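Local coordinates for beta-mannosidase (Trichoderma harzianum, PDB 4CVU), which hydrolyses beta-mannosidic linkages as a family 2 glycoside hydrolase, probably removing mannose from the non-reducing ends of its substrates, at residues A[449-454]-A[492-497]; A[486-491]-A[536-541]; A[723-728]-A[888-893]; A[894-899]-A[918-923]. All blocks are in the same frame, centred on the assembly; numbering follows the deposited sequence.

Interaction 1: residues A[449-454]-A[492-497]; sequences FSDTLY and NLMLPI
Asp451 meets Met494 and Leu493 where the loop before helix 458-475 faces helix 490-501. The carboxylate of Asp451 reaches the helix through OD1, with Met494 SD at 3.4 Å and Leu493 CD2 at 3.5 Å. These are packing contacts. Thr452 offers mainly its backbone: its N lies 3.7 Å from Met494 CG. Its CB points away from the helix, and OG1 is hydrogen-bonded to Val179 O. Met494 is folded into a hook, bent at chi2 (-43°) and again at chi3 (-53°), which lays SD beside the Asp451 carboxylate. An alanine at this position would lose CG, SD and CE, and would probably open a gap beside the Asp451 and Thr452 backbone. Leu453 closes the contact through CD2, which touches Met494 CB at 4.1 Å and Leu495 CD2 at 4.0 Å. The two leucine side chains cross at about a right angle, and Leu495 also packs on helix 506-528. At the end of the loop, Tyr454 OH accepts a hydrogen bond from Ser450 N (3.0 Å), which ties the loop across its own base. The helix has a wider pi-type turn at 492-494 and a kink at Pro496. Loop 449-454 follows strand 442-446, and helix 490-501 follows the neighbouring parallel strand 481-485. This is the packing of adjacent beta-alpha units in the (beta/alpha)8 barrel of family 2 glycoside hydrolases.

Interaction 2: residues A[486-491]-A[536-541]; sequences GGNEFE and PCSANN
Ser538 links the two segments through its backbone and its side chain. Its N donates to Gly487 O (2.8 Å), approaching nearly along the C=O axis. Its OG accepts from Glu489 N (3.1 Å) in an almost straight bond, 176° at the hydrogen. The hydroxyl lies between the Ser538 backbone N and carbonyl carbon (chi1 63°), which turns it toward Glu489, the N-cap residue of helix 490-501. Water 1 bridges the next pair: it accepts from Phe490 N (2.9 Å) and from Ala539 N (3.1 Å). Water 2 donates to Glu491 OE1 (3.0 Å) and accepts from Asn541 N (3.2 Å). The other carboxylate oxygen, Glu491 OE2, is held by Tyr513 OH. The extended Glu491 chain passes over Cys537 SG, and its carboxylate lies against Asn540 CB. Asn540 ND2 bonds Ser535 OG and only weakly Cys537 SG. Asn488 turns away, with OD1 taken by Arg420 and ND2 by Ser450 OG. Two buried polar atoms have no hydrogen-bond partner. Glu491 N faces Cys537 SG at 3.7 Å, and Pro536 O receives just a CA-H contact from Gly486 CA (3.4 Å). A side chain on Gly486 would strike that oxygen. The segments follow parallel strands 481-485 and 534-535, so they are neighbouring loops at the C-terminal end of the barrel strands. The Asn488-Glu489 sequence there is consistent with the Asn-Glu pair that clan GH-A enzymes carry in the active site after a barrel strand.

Interaction 3: residues A[723-728]-A[888-893]; sequences DGRWKV and WLTHPA
Arg725 and His891 pin the seam between the catalytic barrel and the Ig-fold domain. Arg725 grips one backbone oxygen end-on: NH1 and NH2 donate to His891 O at 3.0 and 3.1 Å. That oxygen lies in the guanidinium plane, but both donors reach it from one face of its carbonyl plane. The same guanidinium lies flat on the His891 ring, centres 3.8 Å apart and planes 9° apart, with NH1 over the middle of the ring. The arginine chain runs out extended and bends at chi3 (-74°), which turns the guanidinium onto the imidazole. His891 ND1 donates to Pro892 O (2.9 Å). Water 3 joins NE2 to Trp726 N. A leucine in place of Arg725 would probably leave His891 O without its two donors and the ring without its flat cover. At the loop's start, Asp723 OD1 accepts from Arg725 N in an Asx turn. At its end, Val728 CG2 makes a CH-pi contact over the six-membered ring of Trp888, 3.8 Å from the centroid. Lys727 O meets the edge of that indole at CH2 (3.6 Å). Helix 664-692 flanks this end, where Val728 touches His673 and Ala680. Trp888 also meets Tyr731 of helix 729-736. Gln604 of helix 603-609 touches Arg725 and Thr890, and strand 932-934 pairs with the strand carrying Trp888.

Interaction 4: residues A[894-899]-A[918-923]; sequences GVLGFF and LQQDTT
Leu896, Gly894 and Gln919 bury more surface than any other residues of this strand pairing. Leu896 N donates to Gln920 O (2.9 Å), and Leu896 O accepts from Gln919 N (2.9 Å) and weakly from Gln920 N (3.3 Å). Two residues thus face one, a classic beta bulge. The Leu896 side chain lies alongside that of Gln920, both pointing the same way, with CD1 3.2 Å from NE2. Gly894 O ends the pairing with two donors of Thr922: OG1 (2.7 Å) on an in-plane lone pair, and N (2.8 Å) almost head-on. A CB on Gly894 would clash with Thr922 OG1 and Thr923 CG2. The strand 911-921 then turns off through an Asx turn, where Asp921 OD1 accepts from Thr923 N and OG1. Gln919 reaches across with its extended chain. Its OE1 lies 3.4 Å from Gly897 CA, and NE2 is near Phe898 CE2 (3.8 Å), the amide turned 79° from the ring. NE2 itself is hydrogen-bonded to Asp409 and Arg406 O of helix 401-413. Strand 895-899 is the outer strand here, antiparallel to strand 911-921 in a sheet of the Ig-fold domain.

Interactions 1 and 2 share helix 490-501 and touch directly, for example by Phe449 O and Asn488 N. Both are buried in the barrel. Interactions 3 and 4 lie on the other side of the chain's centre; interaction 2 is about 35 Å from interaction 3, centre to centre. Interactions 3 and 4 also touch each other, through Trp726 against Phe898. Interaction 3 is also buried, while interaction 4 is partly exposed, and its Thr923 packs on Asp663 of the second subunit. Chemistry follows place. Interaction 1 is side-chain packing, interaction 2 joins two loops by direct backbone and serine hydrogen bonds as well as waters, interaction 3 relies on an arginine between domains, and interaction 4 on strand pairing within one domain.

Interaction 1: residues A[449-454]-A[492-497]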
loop_
_atom_site.group_PDB
_atom_site.type_symbol
_atom_site.label_atom_id
_atom_site.label_comp_id
_atom_site.label_asym_id
_atom_site.label_seq_id
_atom_site.Cartn_x
_atom_site.Cartn_y
_atom_site.Cartn_z
ATOM N N PHE A 449 3.294 -27.376 -22.777
ATOM C CA PHE A 449 2.153 -27.255 -23.643
ATOM C C PHE A 449 0.872 -27.423 -22.797
ATOM O O PHE A 449 0.762 -28.379 -22.031
ATOM C CB PHE A 449 2.196 -28.330 -24.732
ATOM C CG PHE A 449 3.417 -28.265 -25.602
ATOM C CD1 PHE A 449 3.419 -27.493 -26.769
ATOM C CD2 PHE A 449 4.559 -28.991 -25.273
ATOM C CE1 PHE A 449 4.557 -27.460 -27.590
ATOM C CE2 PHE A 449 5.682 -28.941 -26.067
ATOM C CZ PHE A 449 5.680 -28.166 -27.236
ATOM N N SER A 450 -0.090 -26.502 -22.938
ATOM C CA SER A 450 -1.121 -26.384 -21.912
ATOM C C SER A 450 -2.449 -25.688 -22.299
ATOM O O SER A 450 -2.467 -24.517 -22.662
ATOM C CB SER A 450 -0.472 -25.715 -20.676
ATOM O OG SER A 450 -1.377 -25.615 -19.594
ATOM N N ASP A 451 -3.540 -26.453 -22.247
ATOM C CA ASP A 451 -4.882 -25.932 -22.322
ATOM C C ASP A 451 -5.177 -25.172 -23.629
ATOM O O ASP A 451 -5.930 -24.202 -23.658
ATOM C CB ASP A 451 -5.135 -25.032 -21.109
ATOM C CG ASP A 451 -6.613 -24.794 -20.856
ATOM O OD1 ASP A 451 -7.464 -25.610 -21.307
ATOM O OD2 ASP A 451 -6.931 -23.763 -20.207
ATOM N N THR A 452 -4.558 -25.629 -24.699
ATOM C CA THR A 452 -4.886 -25.185 -26.037
ATOM C C THR A 452 -4.235 -26.179 -26.977
ATOM O O THR A 452 -3.477 -27.059 -26.536
ATOM C CB THR A 452 -4.392 -23.752 -26.309
ATOM O OG1 THR A 452 -4.998 -23.237 -27.514
ATOM C CG2 THR A 452 -2.875 -23.701 -26.372
ATOM N N LEU A 453 -4.561 -26.056 -28.265
ATOM C CA LEU A 453 -3.949 -26.887 -29.298
ATOM C C LEU A 453 -2.884 -26.067 -29.978
ATOM O O LEU A 453 -2.949 -24.854 -29.945
ATOM C CB LEU A 453 -4.997 -27.406 -30.292
ATOM C CG LEU A 453 -6.050 -28.350 -29.692
ATOM C CD1 LEU A 453 -6.965 -28.909 -30.776
ATOM C CD2 LEU A 453 -5.435 -29.502 -28.913
ATOM N N TYR A 454 -1.903 -26.747 -30.580
ATOM C CA TYR A 454 -0.679 -26.104 -31.014
ATOM C C TYR A 454 -0.383 -26.343 -32.504
ATOM O O TYR A 454 -0.937 -27.287 -33.121
ATOM C CB TYR A 454 0.495 -26.604 -30.156
ATOM C CG TYR A 454 0.466 -26.039 -28.757
ATOM C CD1 TYR A 454 -0.278 -26.640 -27.765
ATOM C CD2 TYR A 454 1.150 -24.875 -28.458
ATOM C CE1 TYR A 454 -0.335 -26.105 -26.502
ATOM C CE2 TYR A 454 1.109 -24.319 -27.202
ATOM C CZ TYR A 454 0.383 -24.943 -26.212
ATOM O OH TYR A 454 0.292 -24.360 -24.958
ATOM N N ASN A 492 -8.524 -35.086 -22.298
ATOM C CA ASN A 492 -9.673 -34.973 -21.399
ATOM C C ASN A 492 -10.464 -33.668 -21.558
ATOM O O ASN A 492 -11.602 -33.577 -21.060
ATOM C CB ASN A 492 -9.236 -35.179 -19.956
ATOM C CG ASN A 492 -8.422 -34.025 -19.415
ATOM O OD1 ASN A 492 -7.531 -33.515 -20.067
ATOM N ND2 ASN A 492 -8.717 -33.628 -18.177
ATOM N N LEU A 493 -9.877 -32.670 -22.232
ATOM C CA LEU A 493 -10.496 -31.336 -22.346
ATOM C C LEU A 493 -10.406 -30.714 -23.761
ATOM O O LEU A 493 -11.410 -30.579 -24.457
ATOM C CB LEU A 493 -9.887 -30.384 -21.307
ATOM C CG LEU A 493 -10.499 -28.979 -21.197
ATOM C CD1 LEU A 493 -11.954 -29.071 -20.778
ATOM C CD2 LEU A 493 -9.732 -28.116 -20.222
ATOM N N MET A 494 -9.212 -30.330 -24.188
ATOM C CA MET A 494 -9.083 -29.542 -25.411
ATOM C C MET A 494 -9.384 -30.287 -26.700
ATOM O O MET A 494 -9.958 -29.702 -27.620
ATOM C CB MET A 494 -7.705 -28.905 -25.503
ATOM C CG MET A 494 -7.464 -27.862 -24.439
ATOM S SD MET A 494 -8.867 -26.767 -24.178
ATOM C CE MET A 494 -9.125 -26.242 -25.883
ATOM N N LEU A 495 -9.016 -31.561 -26.775
ATOM C CA LEU A 495 -9.376 -32.360 -27.932
ATOM C C LEU A 495 -10.895 -32.533 -28.109
ATOM O O LEU A 495 -11.418 -32.319 -29.198
ATOM C CB LEU A 495 -8.608 -33.705 -27.966
ATOM C CG LEU A 495 -7.105 -33.578 -28.334
ATOM C CD1 LEU A 495 -6.328 -34.879 -28.120
ATOM C CD2 LEU A 495 -6.882 -33.101 -29.745
ATOM N N PRO A 496 -11.621 -32.888 -27.036
ATOM C CA PRO A 496 -13.088 -32.948 -27.230
ATOM C C PRO A 496 -13.741 -31.574 -27.497
ATOM O O PRO A 496 -14.720 -31.510 -28.217
ATOM C CB PRO A 496 -13.605 -33.578 -25.940
ATOM C CG PRO A 496 -12.419 -34.301 -25.348
ATOM C CD PRO A 496 -11.175 -33.581 -25.807
ATOM N N ILE A 497 -13.159 -30.491 -26.982
ATOM C CA ILE A 497 -13.617 -29.139 -27.344
ATOM C C ILE A 497 -13.414 -28.929 -28.869
ATOM O O ILE A 497 -14.302 -28.452 -29.560
ATOM C CB ILE A 497 -12.907 -28.019 -26.527
ATOM C CG1 ILE A 497 -13.449 -27.974 -25.109
ATOM C CG2 ILE A 497 -13.114 -26.662 -27.193
ATOM C CD1 ILE A 497 -12.649 -27.082 -24.187
#

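Interaction 2: residues A[486-491]-A[536-541]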
loop_
_atom_site.group_PDB
_atom_site.type_symbol
_atom_site.label_atom_id
_atom_site.label_comp_id
_atom_site.label_asym_id
_atom_site.label_seq_id
_atom_site.Cartn_x
_atom_site.Cartn_y
_atom_site.Cartn_z
ATOM N N GLY A 486 3.407 -35.046 -21.907
ATOM C CA GLY A 486 3.536 -34.164 -23.083
ATOM C C GLY A 486 2.912 -32.792 -22.910
ATOM O O GLY A 486 3.322 -31.806 -23.554
ATOM N N GLY A 487 1.935 -32.698 -22.005
ATOM C CA GLY A 487 1.263 -31.421 -21.779
ATOM C C GLY A 487 -0.039 -31.523 -21.034
ATOM O O GLY A 487 -0.582 -32.621 -20.803
ATOM N N ASN A 488 -0.560 -30.373 -20.673
ATOM C CA ASN A 488 -1.701 -30.302 -19.780
ATOM C C ASN A 488 -3.022 -30.240 -20.529
ATOM O O ASN A 488 -3.221 -29.430 -21.381
ATOM C CB ASN A 488 -1.484 -29.115 -18.828
ATOM C CG ASN A 488 -2.714 -28.757 -18.037
ATOM O OD1 ASN A 488 -3.180 -29.536 -17.232
ATOM N ND2 ASN A 488 -3.276 -27.585 -18.304
ATOM N N GLU A 489 -3.936 -31.127 -20.139
ATOM C CA GLU A 489 -5.349 -31.140 -20.587
ATOM C C GLU A 489 -5.696 -31.284 -22.087
ATOM O O GLU A 489 -6.487 -30.515 -22.608
ATOM C CB GLU A 489 -6.086 -29.929 -20.011
ATOM C CG GLU A 489 -6.888 -30.277 -18.755
ATOM C CD GLU A 489 -6.830 -29.204 -17.686
ATOM O OE1 GLU A 489 -6.540 -28.028 -18.035
ATOM O OE2 GLU A 489 -7.103 -29.548 -16.484
ATOM N N PHE A 490 -5.122 -32.274 -22.756
ATOM C CA PHE A 490 -5.378 -32.487 -24.129
ATOM C C PHE A 490 -6.563 -33.429 -24.330
ATOM O O PHE A 490 -7.597 -32.995 -24.696
ATOM C CB PHE A 490 -4.128 -33.048 -24.792
ATOM C CG PHE A 490 -3.151 -31.998 -25.128
ATOM C CD1 PHE A 490 -2.346 -31.456 -24.161
ATOM C CD2 PHE A 490 -3.117 -31.470 -26.381
ATOM C CE1 PHE A 490 -1.490 -30.433 -24.476
ATOM C CE2 PHE A 490 -2.260 -30.448 -26.716
ATOM C CZ PHE A 490 -1.432 -29.930 -25.757
ATOM N N GLU A 491 -6.390 -34.698 -24.027
ATOM C CA GLU A 491 -7.379 -35.714 -24.352
ATOM C C GLU A 491 -8.652 -35.650 -23.497
ATOM O O GLU A 491 -9.724 -36.168 -23.883
ATOM C CB GLU A 491 -6.743 -37.094 -24.201
ATOM C CG GLU A 491 -5.807 -37.514 -25.369
ATOM C CD GLU A 491 -5.212 -38.914 -25.190
ATOM O OE1 GLU A 491 -5.969 -39.818 -24.791
ATOM O OE2 GLU A 491 -4.001 -39.125 -25.445
ATOM N N PRO A 536 1.414 -38.934 -23.365
ATOM C CA PRO A 536 1.278 -37.811 -24.274
ATOM C C PRO A 536 0.516 -36.605 -23.671
ATOM O O PRO A 536 0.616 -35.507 -24.203
ATOM C CB PRO A 536 0.537 -38.398 -25.468
ATOM C CG PRO A 536 -0.144 -39.615 -24.951
ATOM C CD PRO A 536 0.645 -40.113 -23.796
ATOM N N CYS A 537 -0.242 -36.817 -22.582
ATOM C CA CYS A 537 -0.824 -35.685 -21.832
ATOM C C CYS A 537 -1.141 -36.058 -20.403
ATOM O O CYS A 537 -1.140 -37.241 -20.027
ATOM C CB CYS A 537 -2.067 -35.131 -22.512
ATOM S SG CYS A 537 -3.346 -36.387 -22.727
ATOM N N SER A 538 -1.416 -35.023 -19.622
ATOM C CA SER A 538 -1.546 -35.114 -18.167
ATOM C C SER A 538 -2.683 -35.984 -17.694
ATOM O O SER A 538 -2.650 -36.439 -16.561
ATOM C CB SER A 538 -1.777 -33.732 -17.587
ATOM O OG SER A 538 -3.009 -33.211 -18.068
ATOM N N ALA A 539 -3.708 -36.162 -18.522
ATOM C CA ALA A 539 -4.846 -36.987 -18.178
ATOM C C ALA A 539 -5.392 -37.690 -19.393
ATOM O O ALA A 539 -5.772 -37.041 -20.373
ATOM C CB ALA A 539 -5.961 -36.125 -17.545
ATOM N N ASN A 540 -5.457 -39.009 -19.326
ATOM C CA ASN A 540 -5.972 -39.802 -20.418
ATOM C C ASN A 540 -6.376 -41.212 -19.955
ATOM O O ASN A 540 -6.160 -41.597 -18.821
ATOM C CB ASN A 540 -4.966 -39.850 -21.624
ATOM C CG ASN A 540 -3.628 -40.428 -21.250
ATOM O OD1 ASN A 540 -3.519 -41.627 -21.040
ATOM N ND2 ASN A 540 -2.585 -39.556 -21.118
ATOM N N ASN A 541 -6.988 -41.969 -20.854
ATOM C CA ASN A 541 -7.479 -43.309 -20.542
ATOM C C ASN A 541 -6.466 -44.439 -20.741
ATOM O O ASN A 541 -6.833 -45.627 -20.728
ATOM C CB ASN A 541 -8.743 -43.589 -21.361
ATOM C CG ASN A 541 -9.913 -42.758 -20.893
ATOM O OD1 ASN A 541 -10.109 -42.580 -19.704
ATOM N ND2 ASN A 541 -10.672 -42.228 -21.817
HETATM O O HOH W 1 -4.752 -34.314 -20.796
HETATM O O HOH W 2 -8.428 -40.415 -23.208
#

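Interaction 3: residues A[723-728]-A[888-893]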
loop_
_atom_site.group_PDB
_atom_site.type_symbol
_atom_site.label_atom_id
_atom_site.label_comp_id
_atom_site.label_asym_id
_atom_site.label_seq_id
_atom_site.Cartn_x
_atom_site.Cartn_y
_atom_site.Cartn_z
ATOM N N ASP A 723 4.084 -15.662 -0.228
ATOM C CA ASP A 723 5.316 -15.465 0.589
ATOM C C ASP A 723 5.619 -16.759 1.338
ATOM O O ASP A 723 6.588 -16.867 2.061
ATOM C CB ASP A 723 5.181 -14.272 1.505
ATOM C CG ASP A 723 4.287 -14.499 2.726
ATOM O OD1 ASP A 723 3.465 -15.469 2.849
ATOM O OD2 ASP A 723 4.374 -13.579 3.564
ATOM N N GLY A 724 4.726 -17.726 1.168
ATOM C CA GLY A 724 4.868 -19.004 1.823
ATOM C C GLY A 724 3.889 -19.303 2.944
ATOM O O GLY A 724 3.864 -20.431 3.405
ATOM N N ARG A 725 3.082 -18.310 3.371
ATOM C CA ARG A 725 2.224 -18.432 4.550
ATOM C C ARG A 725 1.236 -19.546 4.255
ATOM O O ARG A 725 0.696 -19.564 3.196
ATOM C CB ARG A 725 1.375 -17.155 4.756
ATOM C CG ARG A 725 0.399 -17.256 5.943
ATOM C CD ARG A 725 -0.426 -16.021 6.192
ATOM N NE ARG A 725 0.398 -14.977 6.800
ATOM C CZ ARG A 725 0.531 -14.734 8.114
ATOM N NH1 ARG A 725 -0.124 -15.438 9.023
ATOM N NH2 ARG A 725 1.362 -13.752 8.525
ATOM N N TRP A 726 1.010 -20.387 5.231
ATOM C CA TRP A 726 0.013 -21.456 5.185
ATOM C C TRP A 726 -1.419 -20.938 5.357
ATOM O O TRP A 726 -1.736 -20.266 6.319
ATOM C CB TRP A 726 0.334 -22.449 6.272
ATOM C CG TRP A 726 1.512 -23.296 5.984
ATOM C CD1 TRP A 726 2.611 -22.941 5.325
ATOM C CD2 TRP A 726 1.672 -24.679 6.314
ATOM N NE1 TRP A 726 3.496 -23.992 5.240
ATOM C CE2 TRP A 726 2.943 -25.073 5.845
ATOM C CE3 TRP A 726 0.900 -25.600 7.015
ATOM C CZ2 TRP A 726 3.428 -26.356 5.997
ATOM C CZ3 TRP A 726 1.393 -26.873 7.189
ATOM C CH2 TRP A 726 2.643 -27.249 6.649
ATOM N N LYS A 727 -2.292 -21.327 4.438
ATOM C CA LYS A 727 -3.718 -21.263 4.637
ATOM C C LYS A 727 -4.092 -22.341 5.639
ATOM O O LYS A 727 -3.218 -23.014 6.188
ATOM C CB LYS A 727 -4.477 -21.503 3.318
ATOM C CG LYS A 727 -4.204 -20.463 2.235
ATOM C CD LYS A 727 -5.272 -20.498 1.143
ATOM C CE LYS A 727 -4.919 -19.528 0.010
ATOM N NZ LYS A 727 -5.787 -19.556 -1.206
ATOM N N VAL A 728 -5.400 -22.492 5.864
ATOM C CA VAL A 728 -5.935 -23.579 6.645
ATOM C C VAL A 728 -5.683 -24.915 5.924
ATOM O O VAL A 728 -5.387 -25.894 6.587
ATOM C CB VAL A 728 -7.437 -23.418 6.955
ATOM C CG1 VAL A 728 -7.993 -24.597 7.737
ATOM C CG2 VAL A 728 -7.677 -22.158 7.759
ATOM N N TRP A 888 -7.182 -21.889 15.878
ATOM C CA TRP A 888 -6.387 -21.384 14.787
ATOM C C TRP A 888 -5.425 -20.371 15.326
ATOM O O TRP A 888 -5.876 -19.370 15.840
ATOM C CB TRP A 888 -7.293 -20.706 13.730
ATOM C CG TRP A 888 -6.532 -20.148 12.561
ATOM C CD1 TRP A 888 -6.298 -18.819 12.283
ATOM C CD2 TRP A 888 -5.847 -20.900 11.550
ATOM N NE1 TRP A 888 -5.536 -18.705 11.122
ATOM C CE2 TRP A 888 -5.235 -19.966 10.666
ATOM C CE3 TRP A 888 -5.718 -22.259 11.279
ATOM C CZ2 TRP A 888 -4.506 -20.357 9.573
ATOM C CZ3 TRP A 888 -4.974 -22.650 10.176
ATOM C CH2 TRP A 888 -4.377 -21.717 9.342
ATOM N N LEU A 889 -4.141 -20.647 15.151
ATOM C CA LEU A 889 -3.055 -19.742 15.504
ATOM C C LEU A 889 -2.660 -18.999 14.279
ATOM O O LEU A 889 -2.575 -19.591 13.206
ATOM C CB LEU A 889 -1.883 -20.557 16.003
ATOM C CG LEU A 889 -2.169 -21.367 17.289
ATOM C CD1 LEU A 889 -1.273 -22.580 17.338
ATOM C CD2 LEU A 889 -1.952 -20.519 18.498
ATOM N N THR A 890 -2.378 -17.700 14.428
ATOM C CA THR A 890 -2.029 -16.876 13.342
ATOM C C THR A 890 -0.712 -16.252 13.744
ATOM O O THR A 890 -0.708 -15.580 14.741
ATOM C CB THR A 890 -3.056 -15.714 13.128
ATOM O OG1 THR A 890 -4.361 -16.246 12.895
ATOM C CG2 THR A 890 -2.622 -14.864 11.928
ATOM N N HIS A 891 0.366 -16.523 12.999
ATOM C CA HIS A 891 1.661 -15.819 13.191
ATOM C C HIS A 891 1.630 -14.450 12.502
ATOM O O HIS A 891 0.924 -14.266 11.529
ATOM C CB HIS A 891 2.812 -16.707 12.688
ATOM C CG HIS A 891 2.934 -16.794 11.200
ATOM N ND1 HIS A 891 3.636 -15.864 10.467
ATOM C CD2 HIS A 891 2.486 -17.714 10.318
ATOM C CE1 HIS A 891 3.604 -16.201 9.192
ATOM N NE2 HIS A 891 2.901 -17.316 9.079
ATOM N N PRO A 892 2.402 -13.470 13.011
ATOM C CA PRO A 892 2.352 -12.149 12.440
ATOM C C PRO A 892 3.135 -12.030 11.144
ATOM O O PRO A 892 3.831 -12.959 10.734
ATOM C CB PRO A 892 3.030 -11.286 13.516
ATOM C CG PRO A 892 4.039 -12.193 14.101
ATOM C CD PRO A 892 3.321 -13.530 14.151
ATOM N N ALA A 893 3.014 -10.863 10.546
ATOM C CA ALA A 893 3.738 -10.474 9.346
ATOM C C ALA A 893 5.256 -10.613 9.388
ATOM O O ALA A 893 5.867 -10.928 8.385
ATOM C CB ALA A 893 3.386 -9.021 8.944
HETATM O O HOH W 3 2.644 -19.946 7.766
#

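Interaction 4: residues A[894-899]-A[918-923]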
loop_
_atom_site.group_PDB
_atom_site.type_symbol
_atom_site.label_atom_id
_atom_site.label_comp_id
_atom_site.label_asym_id
_atom_site.label_seq_id
_atom_site.Cartn_x
_atom_site.Cartn_y
_atom_site.Cartn_z
ATOM N N GLY A 894 5.910 -10.328 10.485
ATOM C CA GLY A 894 7.415 -10.279 10.364
ATOM C C GLY A 894 8.175 -11.620 10.347
ATOM O O GLY A 894 9.424 -11.646 10.388
ATOM N N VAL A 895 7.457 -12.733 10.228
ATOM C CA VAL A 895 8.068 -14.037 10.392
ATOM C C VAL A 895 7.549 -15.020 9.338
ATOM O O VAL A 895 6.390 -14.906 8.911
ATOM C CB VAL A 895 7.810 -14.550 11.854
ATOM C CG1 VAL A 895 6.372 -14.950 12.066
ATOM C CG2 VAL A 895 8.690 -15.725 12.154
ATOM N N LEU A 896 8.432 -15.938 8.879
ATOM C CA LEU A 896 8.046 -17.006 7.960
ATOM C C LEU A 896 8.173 -18.386 8.619
ATOM O O LEU A 896 9.117 -18.616 9.347
ATOM C CB LEU A 896 8.916 -16.917 6.711
ATOM C CG LEU A 896 8.789 -15.599 5.926
ATOM C CD1 LEU A 896 9.865 -15.499 4.855
ATOM C CD2 LEU A 896 7.404 -15.511 5.316
ATOM N N GLY A 897 7.221 -19.287 8.360
ATOM C CA GLY A 897 7.231 -20.602 8.929
ATOM C C GLY A 897 5.869 -21.230 9.015
ATOM O O GLY A 897 4.955 -20.827 8.313
ATOM N N PHE A 898 5.724 -22.207 9.897
ATOM C CA PHE A 898 4.460 -22.886 10.088
ATOM C C PHE A 898 4.450 -23.615 11.441
ATOM O O PHE A 898 5.492 -24.043 11.932
ATOM C CB PHE A 898 4.165 -23.829 8.920
ATOM C CG PHE A 898 5.320 -24.732 8.546
ATOM C CD1 PHE A 898 5.533 -25.929 9.237
ATOM C CD2 PHE A 898 6.194 -24.389 7.523
ATOM C CE1 PHE A 898 6.596 -26.772 8.909
ATOM C CE2 PHE A 898 7.263 -25.219 7.184
ATOM C CZ PHE A 898 7.472 -26.410 7.897
ATOM N N PHE A 899 3.263 -23.759 12.003
ATOM C CA PHE A 899 3.044 -24.465 13.266
ATOM C C PHE A 899 3.004 -25.985 13.008
ATOM O O PHE A 899 2.690 -26.430 11.895
ATOM C CB PHE A 899 1.731 -24.011 13.903
ATOM C CG PHE A 899 1.715 -22.558 14.296
ATOM C CD1 PHE A 899 2.227 -22.149 15.539
ATOM C CD2 PHE A 899 1.175 -21.590 13.444
ATOM C CE1 PHE A 899 2.240 -20.805 15.907
ATOM C CE2 PHE A 899 1.190 -20.248 13.805
ATOM C CZ PHE A 899 1.710 -19.860 15.048
ATOM N N LEU A 918 10.605 -22.036 12.586
ATOM C CA LEU A 918 10.968 -20.674 12.262
ATOM C C LEU A 918 11.894 -20.711 11.069
ATOM O O LEU A 918 13.002 -21.200 11.174
ATOM C CB LEU A 918 11.658 -19.985 13.448
ATOM C CG LEU A 918 12.079 -18.526 13.275
ATOM C CD1 LEU A 918 10.881 -17.686 12.929
ATOM C CD2 LEU A 918 12.719 -18.010 14.556
ATOM N N GLN A 919 11.441 -20.200 9.930
ATOM C CA GLN A 919 12.262 -20.144 8.718
ATOM C C GLN A 919 12.960 -18.813 8.586
ATOM O O GLN A 919 14.104 -18.762 8.153
ATOM C CB GLN A 919 11.450 -20.407 7.478
ATOM C CG GLN A 919 10.821 -21.767 7.488
ATOM C CD GLN A 919 9.882 -21.982 6.345
ATOM O OE1 GLN A 919 9.049 -21.132 6.068
ATOM N NE2 GLN A 919 10.015 -23.118 5.654
ATOM N N GLN A 920 12.274 -17.730 8.946
ATOM C CA GLN A 920 12.909 -16.417 8.944
ATOM C C GLN A 920 12.225 -15.502 9.927
ATOM O O GLN A 920 11.034 -15.512 10.022
ATOM C CB GLN A 920 12.809 -15.778 7.550
ATOM C CG GLN A 920 13.390 -14.369 7.460
ATOM C CD GLN A 920 13.181 -13.753 6.089
ATOM O OE1 GLN A 920 14.082 -13.746 5.288
ATOM N NE2 GLN A 920 11.966 -13.284 5.810
ATOM N N ASP A 921 13.001 -14.691 10.627
ATOM C CA ASP A 921 12.450 -13.743 11.589
ATOM C C ASP A 921 12.994 -12.362 11.311
ATOM O O ASP A 921 14.181 -12.200 11.219
ATOM C CB ASP A 921 12.848 -14.159 13.002
ATOM C CG ASP A 921 12.175 -13.321 14.065
ATOM O OD1 ASP A 921 11.238 -12.568 13.737
ATOM O OD2 ASP A 921 12.576 -13.423 15.231
ATOM N N THR A 922 12.124 -11.375 11.181
ATOM C CA THR A 922 12.549 -9.974 11.058
ATOM C C THR A 922 12.274 -9.173 12.339
ATOM O O THR A 922 12.629 -8.011 12.411
ATOM C CB THR A 922 11.809 -9.257 9.908
ATOM O OG1 THR A 922 10.423 -9.164 10.215
ATOM C CG2 THR A 922 11.997 -9.998 8.582
ATOM N N THR A 923 11.634 -9.799 13.328
ATOM C CA THR A 923 11.111 -9.094 14.529
ATOM C C THR A 923 12.024 -9.204 15.731
ATOM O O THR A 923 11.624 -8.869 16.827
ATOM C CB THR A 923 9.804 -9.719 15.001
ATOM O OG1 THR A 923 10.102 -11.000 15.611
ATOM C CG2 THR A 923 8.822 -9.882 13.834
HETATM O O HOH W 4 9.790 -12.274 7.595
#